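Local structure of syndapin (Drosophila melanogaster, 3I2W) at residues Q185-K188 and C189-Y193; V137-A140 and K141-H145; Q112-E115 and R116-E120; Q195-A198 and E199-Y203. The protein probably takes part in endocytosis, binding membrane phospholipids through its dimeric F-BAR domain and regulating the uptake of plasma membrane proteins. All coordinates share one frame; numbering follows the deposited sequence.

Interaction 1: residues Q185-K188 and C189-Y193; sequences QVQK and CREKY
C189 gives its backbone N-H to the carbonyl of Q185, with C189 N 2.9 Å from Q185 O. Its SG stands beside the backbone N (chi1 -77°). This turns the sulfur back along the helix, 3.4 Å from Q185 O. The same side chain packs on Y144 of helix 114-159. R190 follows, with R190 N 3.1 Å from V186 O and above the plane of that carbonyl. The R190 chain leaves the helix extended and then bends at chi3, which lays its guanidinium alongside V186. There V186 CG1 comes within 3.5 Å of R190 NH2. V186 O lies over one face of the guanidinium, offset toward the rim. The Q187 amide sits at its edge, the two planes 40° apart. R190 NE also makes a weak hydrogen bond to Y144 OH. These residues span two to three turns of helix 169-240, which packs on helix 114-159 in the helical bundle of the F-BAR domain. E191 N bonds to Q187 O at 3.0 Å. The E191 carboxylate lies nearly coplanar with the Q187 amide, 25° apart, and E191 OE2 is 3.5 Å from Q187 CG. A leucine at Q187 would probably leave the E191 carboxylate and the edge of the R190 guanidinium without the polar group that now touches both. K192 N reaches K188 O at 3.0 Å. The K192 chain then curls away, its CG 3.7 Å from K188 O. Y193 bonds back to C189 through its backbone N, while its ring stacks with F286 of the second subunit.

Interaction 2: residues V137-A140 and K141-H145; sequences VEKA and KADYH
E138 and K141 lie side by side and point the same way. E138 OE2 and K141 NZ form a salt bridge at 3.2 Å. The bend of E138 at chi2 (-72°) brings the carboxylate along the helix to the lysine. A second salt bridge joins K139 and D143, whose side chains meet at a slant. It is longer, with K139 NZ 3.5 Å from D143 OD2. Behind these pairs the helix backbone fixes the spacing. K141 N is 2.8 Å from V137 O, and A142 N is 3.0 Å from E138 O. The next layer joins this part of helix 114-159 to the rest of the F-BAR bundle. V137 packs on A196 and I200 of helix 169-240. Y144 holds its CG anti to the backbone N (chi1 155°), and its ring leads away from residues 137-140. In the second subunit, Y144 OH bonds to E288 OE2 and H145 NE2 to V287 O. The chemistry is thus split: ion pairs with exposed members, which water probably weakens, on one part of the helix, and a buried tyrosine with a polar link to the dimer partner on another.

Interaction 3: residues Q112-E115 and R116-E120; sequences QIKE and RKDLE
K114 and D118 cross one turn apart at the start of helix 114-159. The K114 chain runs out with CG anti to the backbone N (chi1 -176°) and bends only at chi4 (48°). That last bend puts K114 NZ 3.2 Å from D118 OD2, on the syn lone pair, in a hydrogen-bonded salt bridge. The lysine stem lies close too, with K114 CG 3.5 Å from D118 OD2. The backbones of the pair are also joined, D118 N to K114 O at 2.9 Å. With D118 replaced by an alanine, the K114 ammonium would probably lose its charged mate and its chain could swing. Q112 crosses the aliphatic part of K117, with Q112 CD 3.5 Å from K117 CD. R116 and E120 make a third pair. R116 NE reaches E120 OE2 at 3.1 Å from above the carboxylate plane, 43° out of it. R116 NH1 also forms a salt bridge with E18, and E120 OE2 takes a hydrogen bond from T14 OG1, both on helix 11-58. I113, at the N-cap position, offers its carbonyl to the first turn, with K117 N 3.0 Å from I113 O. It ends strand 112-113, the second strand of a short antiparallel hairpin that joins helix 63-105 to helix 114-159. E115 OE1 accepts from H107 N, across that hairpin. E115, in the first turn, would probably suit the positive end of the helix dipole, while D118 offsets the charge of K114.

Interaction 4: residues Q195-A198 and E199-Y203; sequences QAIA and EITKY
T201 and I197 are joined by two hydrogen bonds at one acceptor. T201 N is 2.9 Å from I197 O, and T201 OG1 is 2.6 Å from the same oxygen. The two donors arrive from opposite faces of the carbonyl plane. T201 OG1 sits beside its own backbone N (chi1 -49°), which aims the hydroxyl back down the helix. The hydroxyl thus spends its proton on the I197 carbonyl, a common habit of threonine in helices. I197 CG2 rests 3.9 Å from T201 OG1. A196 O is also shared. I200 N is 3.1 Å from A196 O, nearly in line with the carbonyl. E199 N is 3.0 Å from A196 O, well above the carbonyl plane. These residues form two to three turns of helix 169-240, part of the F-BAR bundle. The buried residue, I200, packs on W130 and L133 of helix 114-159 and on P284 of the second subunit. E199 N has a further weak bond, to Q195 O at 3.1 Å. K202 N reaches A198 O only weakly, at 3.4 Å. I197 lies against S285 of the second subunit, and the E199 side chain against L133.

All four contacts are local and within one F-BAR domain; interaction 3 starts in strand 112-113. Along the chain the order is interaction 3, 2, 1, 4. Interactions 3 and 2 share helix 114-159, their centres about 35 Å apart. Interactions 1 and 4 share helix 169-240, their centres about 15 Å apart. The two helices are consecutive and pair side by side. Interaction 2 therefore touches both interaction 1 (centres about 9 Å apart) and interaction 4 (about 14 Å), through C189, R190 and Y193 in one case and V137 in the other. These three also meet the second subunit, so this region probably contributes to the homodimer interface. Interaction 3 touches none of them.

Interaction 1: residues Q185-K188 and C189-Y193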
loop_
_atom_site.group_PDB
_atom_site.type_symbol
_atom_site.label_atom_id
_atom_site.label_comp_id
_atom_site.label_asym_id
_atom_site.label_seq_id
_atom_site.Cartn_x
_atom_site.Cartn_y
_atom_site.Cartn_z
ATOM N N GLN B 185 -10.568 40.845 66.934
ATOM C CA GLN B 185 -10.663 40.345 65.570
ATOM C C GLN B 185 -9.639 39.245 65.272
ATOM O O GLN B 185 -10.020 38.166 64.877
ATOM C CB GLN B 185 -10.584 41.491 64.547
ATOM C CG GLN B 185 -11.892 42.186 64.289
ATOM C CD GLN B 185 -13.045 41.211 64.274
ATOM O OE1 GLN B 185 -13.514 40.773 65.329
ATOM N NE2 GLN B 185 -13.505 40.848 63.075
ATOM N N VAL B 186 -8.353 39.508 65.489
ATOM C CA VAL B 186 -7.339 38.465 65.423
ATOM C C VAL B 186 -7.731 37.149 66.124
ATOM O O VAL B 186 -7.384 36.051 65.656
ATOM C CB VAL B 186 -6.006 38.959 65.965
ATOM C CG1 VAL B 186 -5.031 37.783 66.239
ATOM C CG2 VAL B 186 -5.413 39.921 64.981
ATOM N N GLN B 187 -8.453 37.263 67.230
ATOM C CA GLN B 187 -8.810 36.097 67.975
ATOM C C GLN B 187 -10.017 35.485 67.339
ATOM O O GLN B 187 -9.912 34.437 66.785
ATOM C CB GLN B 187 -9.011 36.377 69.480
ATOM C CG GLN B 187 -8.900 35.102 70.325
ATOM C CD GLN B 187 -7.905 34.103 69.693
ATOM O OE1 GLN B 187 -8.294 33.023 69.202
ATOM N NE2 GLN B 187 -6.618 34.494 69.651
ATOM N N LYS B 188 -11.158 36.144 67.408
ATOM C CA LYS B 188 -12.359 35.640 66.775
ATOM C C LYS B 188 -12.013 34.868 65.460
ATOM O O LYS B 188 -12.418 33.713 65.269
ATOM C CB LYS B 188 -13.358 36.783 66.514
ATOM C CG LYS B 188 -14.831 36.333 66.564
ATOM C CD LYS B 188 -15.832 37.326 65.907
ATOM C CE LYS B 188 -17.282 36.778 66.005
ATOM N NZ LYS B 188 -18.272 37.479 65.124
ATOM N N CYS B 189 -11.241 35.515 64.592
ATOM C CA CYS B 189 -10.768 34.949 63.342
ATOM C C CYS B 189 -9.882 33.731 63.411
ATOM O O CYS B 189 -10.128 32.804 62.647
ATOM C CB CYS B 189 -10.040 36.007 62.558
ATOM S SG CYS B 189 -11.245 37.024 61.870
ATOM N N ARG B 190 -8.843 33.748 64.257
ATOM C CA ARG B 190 -8.041 32.565 64.454
ATOM C C ARG B 190 -8.983 31.417 64.791
ATOM O O ARG B 190 -8.845 30.305 64.289
ATOM C CB ARG B 190 -6.987 32.753 65.539
ATOM C CG ARG B 190 -5.943 31.622 65.560
ATOM C CD ARG B 190 -4.712 31.822 66.439
ATOM N NE ARG B 190 -3.837 32.884 65.937
ATOM C CZ ARG B 190 -3.722 34.084 66.522
ATOM N NH1 ARG B 190 -4.439 34.366 67.628
ATOM N NH2 ARG B 190 -2.901 35.009 66.019
ATOM N N GLU B 191 -9.990 31.690 65.595
ATOM C CA GLU B 191 -10.880 30.634 65.947
ATOM C C GLU B 191 -11.657 30.123 64.755
ATOM O O GLU B 191 -11.538 28.966 64.447
ATOM C CB GLU B 191 -11.753 31.000 67.125
ATOM C CG GLU B 191 -11.067 30.647 68.413
ATOM C CD GLU B 191 -11.629 31.426 69.592
ATOM O OE1 GLU B 191 -12.834 31.246 69.917
ATOM O OE2 GLU B 191 -10.861 32.219 70.200
ATOM N N LYS B 192 -12.426 30.958 64.067
ATOM C CA LYS B 192 -13.217 30.451 62.947
ATOM C C LYS B 192 -12.320 29.683 61.927
ATOM O O LYS B 192 -12.731 28.660 61.371
ATOM C CB LYS B 192 -14.075 31.536 62.262
ATOM C CG LYS B 192 -15.126 32.321 63.081
ATOM C CD LYS B 192 -16.007 31.542 64.136
ATOM C CE LYS B 192 -16.593 30.149 63.685
ATOM N NZ LYS B 192 -17.805 30.158 62.790
ATOM N N TYR B 193 -11.101 30.158 61.723
ATOM C CA TYR B 193 -10.192 29.501 60.825
ATOM C C TYR B 193 -9.882 28.071 61.341
ATOM O O TYR B 193 -10.220 27.097 60.693
ATOM C CB TYR B 193 -8.980 30.415 60.568
ATOM C CG TYR B 193 -7.951 29.986 59.556
ATOM C CD1 TYR B 193 -8.237 29.115 58.497
ATOM C CD2 TYR B 193 -6.670 30.491 59.631
ATOM C CE1 TYR B 193 -7.215 28.740 57.574
ATOM C CE2 TYR B 193 -5.658 30.112 58.742
ATOM C CZ TYR B 193 -5.932 29.246 57.729
ATOM O OH TYR B 193 -4.906 28.929 56.879
#

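Interaction 2: residues V137-A140 and K141-H145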
loop_
_atom_site.group_PDB
_atom_site.type_symbol
_atom_site.label_atom_id
_atom_site.label_comp_id
_atom_site.label_asym_id
_atom_site.label_seq_id
_atom_site.Cartn_x
_atom_site.Cartn_y
_atom_site.Cartn_z
ATOM N N VAL B 137 -12.838 27.354 54.418
ATOM C CA VAL B 137 -11.482 27.464 54.868
ATOM C C VAL B 137 -10.876 28.670 54.227
ATOM O O VAL B 137 -10.179 29.398 54.867
ATOM C CB VAL B 137 -10.638 26.218 54.663
ATOM C CG1 VAL B 137 -9.164 26.545 54.717
ATOM C CG2 VAL B 137 -10.931 25.220 55.738
ATOM N N GLU B 138 -11.196 28.937 52.977
ATOM C CA GLU B 138 -10.541 30.029 52.276
ATOM C C GLU B 138 -10.955 31.440 52.720
ATOM O O GLU B 138 -10.111 32.315 52.754
ATOM C CB GLU B 138 -10.652 29.831 50.774
ATOM C CG GLU B 138 -9.954 28.553 50.293
ATOM C CD GLU B 138 -8.413 28.603 50.334
ATOM O OE1 GLU B 138 -7.766 27.597 50.770
ATOM O OE2 GLU B 138 -7.846 29.638 49.915
ATOM N N LYS B 139 -12.227 31.645 53.063
ATOM C CA LYS B 139 -12.710 32.911 53.668
ATOM C C LYS B 139 -12.051 33.101 55.032
ATOM O O LYS B 139 -11.295 34.040 55.233
ATOM C CB LYS B 139 -14.240 32.946 53.853
ATOM C CG LYS B 139 -15.011 33.727 52.803
ATOM C CD LYS B 139 -14.977 35.276 52.967
ATOM C CE LYS B 139 -15.886 35.824 54.114
ATOM N NZ LYS B 139 -16.749 34.791 54.786
ATOM N N ALA B 140 -12.335 32.196 55.957
ATOM C CA ALA B 140 -11.639 32.125 57.193
ATOM C C ALA B 140 -10.140 32.403 57.073
ATOM O O ALA B 140 -9.599 33.133 57.887
ATOM C CB ALA B 140 -11.878 30.786 57.823
ATOM N N LYS B 141 -9.455 31.839 56.097
ATOM C CA LYS B 141 -8.039 32.133 56.015
ATOM C C LYS B 141 -7.776 33.622 55.591
ATOM O O LYS B 141 -6.878 34.310 56.109
ATOM C CB LYS B 141 -7.310 31.107 55.143
ATOM C CG LYS B 141 -6.219 31.691 54.260
ATOM C CD LYS B 141 -5.036 30.757 54.103
ATOM C CE LYS B 141 -4.354 30.914 52.715
ATOM N NZ LYS B 141 -5.230 30.401 51.582
ATOM N N ALA B 142 -8.576 34.104 54.650
ATOM C CA ALA B 142 -8.430 35.468 54.195
ATOM C C ALA B 142 -8.897 36.410 55.324
ATOM O O ALA B 142 -8.181 37.363 55.679
ATOM C CB ALA B 142 -9.214 35.705 52.873
ATOM N N ASP B 143 -10.061 36.101 55.901
ATOM C CA ASP B 143 -10.672 36.921 56.906
ATOM C C ASP B 143 -9.812 37.019 58.131
ATOM O O ASP B 143 -10.049 37.876 59.001
ATOM C CB ASP B 143 -12.079 36.420 57.238
ATOM C CG ASP B 143 -13.082 36.875 56.205
ATOM O OD1 ASP B 143 -12.622 37.414 55.139
ATOM O OD2 ASP B 143 -14.307 36.711 56.454
ATOM N N TYR B 144 -8.764 36.211 58.185
ATOM C CA TYR B 144 -7.968 36.173 59.398
ATOM C C TYR B 144 -6.614 36.764 59.154
ATOM O O TYR B 144 -5.875 37.054 60.065
ATOM C CB TYR B 144 -7.821 34.746 59.896
ATOM C CG TYR B 144 -6.586 34.499 60.733
ATOM C CD1 TYR B 144 -6.587 34.715 62.104
ATOM C CD2 TYR B 144 -5.403 34.048 60.162
ATOM C CE1 TYR B 144 -5.430 34.494 62.903
ATOM C CE2 TYR B 144 -4.228 33.810 60.959
ATOM C CZ TYR B 144 -4.262 34.041 62.325
ATOM O OH TYR B 144 -3.138 33.823 63.112
ATOM N N HIS B 145 -6.262 36.927 57.903
ATOM C CA HIS B 145 -4.963 37.440 57.604
ATOM C C HIS B 145 -5.193 38.923 57.506
ATOM O O HIS B 145 -4.284 39.712 57.719
ATOM C CB HIS B 145 -4.426 36.876 56.272
ATOM C CG HIS B 145 -3.765 35.531 56.382
ATOM N ND1 HIS B 145 -3.496 34.748 55.280
ATOM C CD2 HIS B 145 -3.317 34.831 57.453
ATOM C CE1 HIS B 145 -2.903 33.628 55.664
ATOM N NE2 HIS B 145 -2.783 33.650 56.979
#

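Interaction 3: residues Q112-E115 and R116-E120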
loop_
_atom_site.group_PDB
_atom_site.type_symbol
_atom_site.label_atom_id
_atom_site.label_comp_id
_atom_site.label_asym_id
_atom_site.label_seq_id
_atom_site.Cartn_x
_atom_site.Cartn_y
_atom_site.Cartn_z
ATOM N N GLN B 112 -23.414 17.726 23.803
ATOM C CA GLN B 112 -22.496 17.033 24.689
ATOM C C GLN B 112 -22.516 15.552 24.389
ATOM O O GLN B 112 -23.386 15.074 23.640
ATOM C CB GLN B 112 -22.913 17.235 26.118
ATOM C CG GLN B 112 -22.272 18.448 26.753
ATOM C CD GLN B 112 -23.169 19.100 27.849
ATOM O OE1 GLN B 112 -24.446 19.140 27.763
ATOM N NE2 GLN B 112 -22.490 19.649 28.882
ATOM N N ILE B 113 -21.525 14.843 24.919
ATOM C CA ILE B 113 -21.569 13.390 24.992
ATOM C C ILE B 113 -22.102 13.061 26.359
ATOM O O ILE B 113 -21.460 13.333 27.384
ATOM C CB ILE B 113 -20.208 12.755 24.852
ATOM C CG1 ILE B 113 -19.702 12.975 23.436
ATOM C CG2 ILE B 113 -20.284 11.277 25.174
ATOM C CD1 ILE B 113 -18.456 12.245 23.136
ATOM N N LYS B 114 -23.289 12.496 26.362
ATOM C CA LYS B 114 -23.995 12.238 27.550
ATOM C C LYS B 114 -23.176 11.471 28.553
ATOM O O LYS B 114 -23.207 11.789 29.705
ATOM C CB LYS B 114 -25.238 11.467 27.154
ATOM C CG LYS B 114 -26.197 11.160 28.256
ATOM C CD LYS B 114 -27.459 10.606 27.651
ATOM C CE LYS B 114 -28.256 9.807 28.687
ATOM N NZ LYS B 114 -28.334 10.619 29.913
ATOM N N GLU B 115 -22.416 10.474 28.144
ATOM C CA GLU B 115 -21.588 9.782 29.095
ATOM C C GLU B 115 -20.603 10.694 29.785
ATOM O O GLU B 115 -20.331 10.521 30.965
ATOM C CB GLU B 115 -20.896 8.563 28.485
ATOM C CG GLU B 115 -21.887 7.456 28.028
ATOM C CD GLU B 115 -22.714 7.848 26.781
ATOM O OE1 GLU B 115 -22.526 8.946 26.228
ATOM O OE2 GLU B 115 -23.551 7.047 26.317
ATOM N N ARG B 116 -20.090 11.695 29.094
ATOM C CA ARG B 116 -19.256 12.695 29.772
ATOM C C ARG B 116 -20.029 13.613 30.732
ATOM O O ARG B 116 -19.657 13.791 31.888
ATOM C CB ARG B 116 -18.525 13.516 28.728
ATOM C CG ARG B 116 -17.329 14.253 29.251
ATOM C CD ARG B 116 -16.752 15.139 28.166
ATOM N NE ARG B 116 -15.957 16.192 28.775
ATOM C CZ ARG B 116 -15.087 16.975 28.158
ATOM N NH1 ARG B 116 -14.843 16.859 26.877
ATOM N NH2 ARG B 116 -14.426 17.857 28.857
ATOM N N LYS B 117 -21.113 14.190 30.244
ATOM C CA LYS B 117 -21.900 15.169 30.981
ATOM C C LYS B 117 -22.430 14.589 32.252
ATOM O O LYS B 117 -22.351 15.224 33.279
ATOM C CB LYS B 117 -23.088 15.580 30.130
ATOM C CG LYS B 117 -24.132 16.387 30.849
ATOM C CD LYS B 117 -23.713 17.836 31.032
ATOM C CE LYS B 117 -24.371 18.486 32.256
ATOM N NZ LYS B 117 -23.932 19.905 32.260
ATOM N N ASP B 118 -22.955 13.362 32.183
ATOM C CA ASP B 118 -23.480 12.679 33.340
ATOM C C ASP B 118 -22.431 12.503 34.395
ATOM O O ASP B 118 -22.684 12.721 35.560
ATOM C CB ASP B 118 -23.988 11.307 32.986
ATOM C CG ASP B 118 -25.299 11.328 32.256
ATOM O OD1 ASP B 118 -25.997 12.356 32.270
ATOM O OD2 ASP B 118 -25.644 10.307 31.614
ATOM N N LEU B 119 -21.246 12.077 34.013
ATOM C CA LEU B 119 -20.243 11.859 35.015
ATOM C C LEU B 119 -19.582 13.100 35.541
ATOM O O LEU B 119 -18.902 13.052 36.554
ATOM C CB LEU B 119 -19.176 10.948 34.492
ATOM C CG LEU B 119 -19.623 9.626 34.987
ATOM C CD1 LEU B 119 -20.721 9.203 33.995
ATOM C CD2 LEU B 119 -18.476 8.827 34.824
ATOM N N GLU B 120 -19.718 14.209 34.841
ATOM C CA GLU B 120 -19.047 15.376 35.324
ATOM C C GLU B 120 -19.938 15.765 36.407
ATOM O O GLU B 120 -19.476 16.107 37.470
ATOM C CB GLU B 120 -18.987 16.458 34.279
ATOM C CG GLU B 120 -17.786 16.357 33.395
ATOM C CD GLU B 120 -17.819 17.374 32.272
ATOM O OE1 GLU B 120 -18.805 18.118 32.177
ATOM O OE2 GLU B 120 -16.854 17.466 31.499
#

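Interaction 4: residues Q195-A198 and E199-Y203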
loop_
_atom_site.group_PDB
_atom_site.type_symbol
_atom_site.label_atom_id
_atom_site.label_comp_id
_atom_site.label_asym_id
_atom_site.label_seq_id
_atom_site.Cartn_x
_atom_site.Cartn_y
_atom_site.Cartn_z
ATOM N N GLN B 195 -11.552 26.333 63.163
ATOM C CA GLN B 195 -12.717 25.481 63.177
ATOM C C GLN B 195 -13.072 24.996 61.790
ATOM O O GLN B 195 -13.800 24.025 61.634
ATOM C CB GLN B 195 -13.931 26.226 63.737
ATOM C CG GLN B 195 -14.051 26.223 65.246
ATOM C CD GLN B 195 -14.612 27.544 65.722
ATOM O OE1 GLN B 195 -13.887 28.542 65.773
ATOM N NE2 GLN B 195 -15.912 27.576 66.036
ATOM N N ALA B 196 -12.618 25.724 60.794
ATOM C CA ALA B 196 -13.015 25.437 59.461
ATOM C C ALA B 196 -12.056 24.350 59.011
ATOM O O ALA B 196 -12.470 23.349 58.417
ATOM C CB ALA B 196 -12.923 26.678 58.591
ATOM N N ILE B 197 -10.786 24.512 59.349
ATOM C CA ILE B 197 -9.836 23.457 59.105
ATOM C C ILE B 197 -10.224 22.130 59.766
ATOM O O ILE B 197 -10.203 21.067 59.145
ATOM C CB ILE B 197 -8.480 23.865 59.496
ATOM C CG1 ILE B 197 -7.928 24.712 58.355
ATOM C CG2 ILE B 197 -7.623 22.645 59.620
ATOM C CD1 ILE B 197 -6.727 25.477 58.650
ATOM N N ALA B 198 -10.600 22.191 61.025
ATOM C CA ALA B 198 -11.076 21.021 61.685
ATOM C C ALA B 198 -12.282 20.431 60.966
ATOM O O ALA B 198 -12.417 19.222 60.941
ATOM C CB ALA B 198 -11.427 21.354 63.162
ATOM N N GLU B 199 -13.159 21.257 60.403
ATOM C CA GLU B 199 -14.478 20.759 59.970
ATOM C C GLU B 199 -14.336 19.965 58.672
ATOM O O GLU B 199 -15.024 18.951 58.444
ATOM C CB GLU B 199 -15.462 21.905 59.744
ATOM C CG GLU B 199 -16.905 21.559 60.033
ATOM C CD GLU B 199 -17.904 22.395 59.192
ATOM O OE1 GLU B 199 -17.590 23.583 58.914
ATOM O OE2 GLU B 199 -19.003 21.875 58.807
ATOM N N ILE B 200 -13.437 20.488 57.841
ATOM C CA ILE B 200 -13.062 19.937 56.572
ATOM C C ILE B 200 -12.249 18.697 56.866
ATOM O O ILE B 200 -12.522 17.674 56.245
ATOM C CB ILE B 200 -12.290 20.965 55.658
ATOM C CG1 ILE B 200 -11.996 20.403 54.281
ATOM C CG2 ILE B 200 -10.952 21.305 56.202
ATOM C CD1 ILE B 200 -12.947 20.802 53.260
ATOM N N THR B 201 -11.302 18.751 57.817
ATOM C CA THR B 201 -10.427 17.579 58.095
ATOM C C THR B 201 -11.227 16.373 58.492
ATOM O O THR B 201 -10.765 15.267 58.376
ATOM C CB THR B 201 -9.286 17.813 59.124
ATOM O OG1 THR B 201 -8.583 19.009 58.794
ATOM C CG2 THR B 201 -8.263 16.677 59.092
ATOM N N LYS B 202 -12.460 16.568 58.889
ATOM C CA LYS B 202 -13.210 15.413 59.274
ATOM C C LYS B 202 -14.058 14.909 58.115
ATOM O O LYS B 202 -14.442 13.727 58.089
ATOM C CB LYS B 202 -13.990 15.650 60.589
ATOM C CG LYS B 202 -15.380 16.241 60.444
ATOM C CD LYS B 202 -16.404 15.379 61.250
ATOM C CE LYS B 202 -16.385 15.665 62.777
ATOM N NZ LYS B 202 -17.222 16.860 63.152
ATOM N N TYR B 203 -14.337 15.790 57.156
ATOM C CA TYR B 203 -15.039 15.388 55.935
ATOM C C TYR B 203 -14.137 14.680 54.925
ATOM O O TYR B 203 -14.648 13.992 54.078
ATOM C CB TYR B 203 -15.752 16.550 55.254
ATOM C CG TYR B 203 -16.873 16.116 54.329
ATOM C CD1 TYR B 203 -18.066 15.663 54.839
ATOM C CD2 TYR B 203 -16.749 16.194 52.935
ATOM C CE1 TYR B 203 -19.109 15.276 54.004
ATOM C CE2 TYR B 203 -17.799 15.802 52.066
ATOM C CZ TYR B 203 -18.979 15.339 52.608
ATOM O OH TYR B 203 -20.061 14.936 51.811
#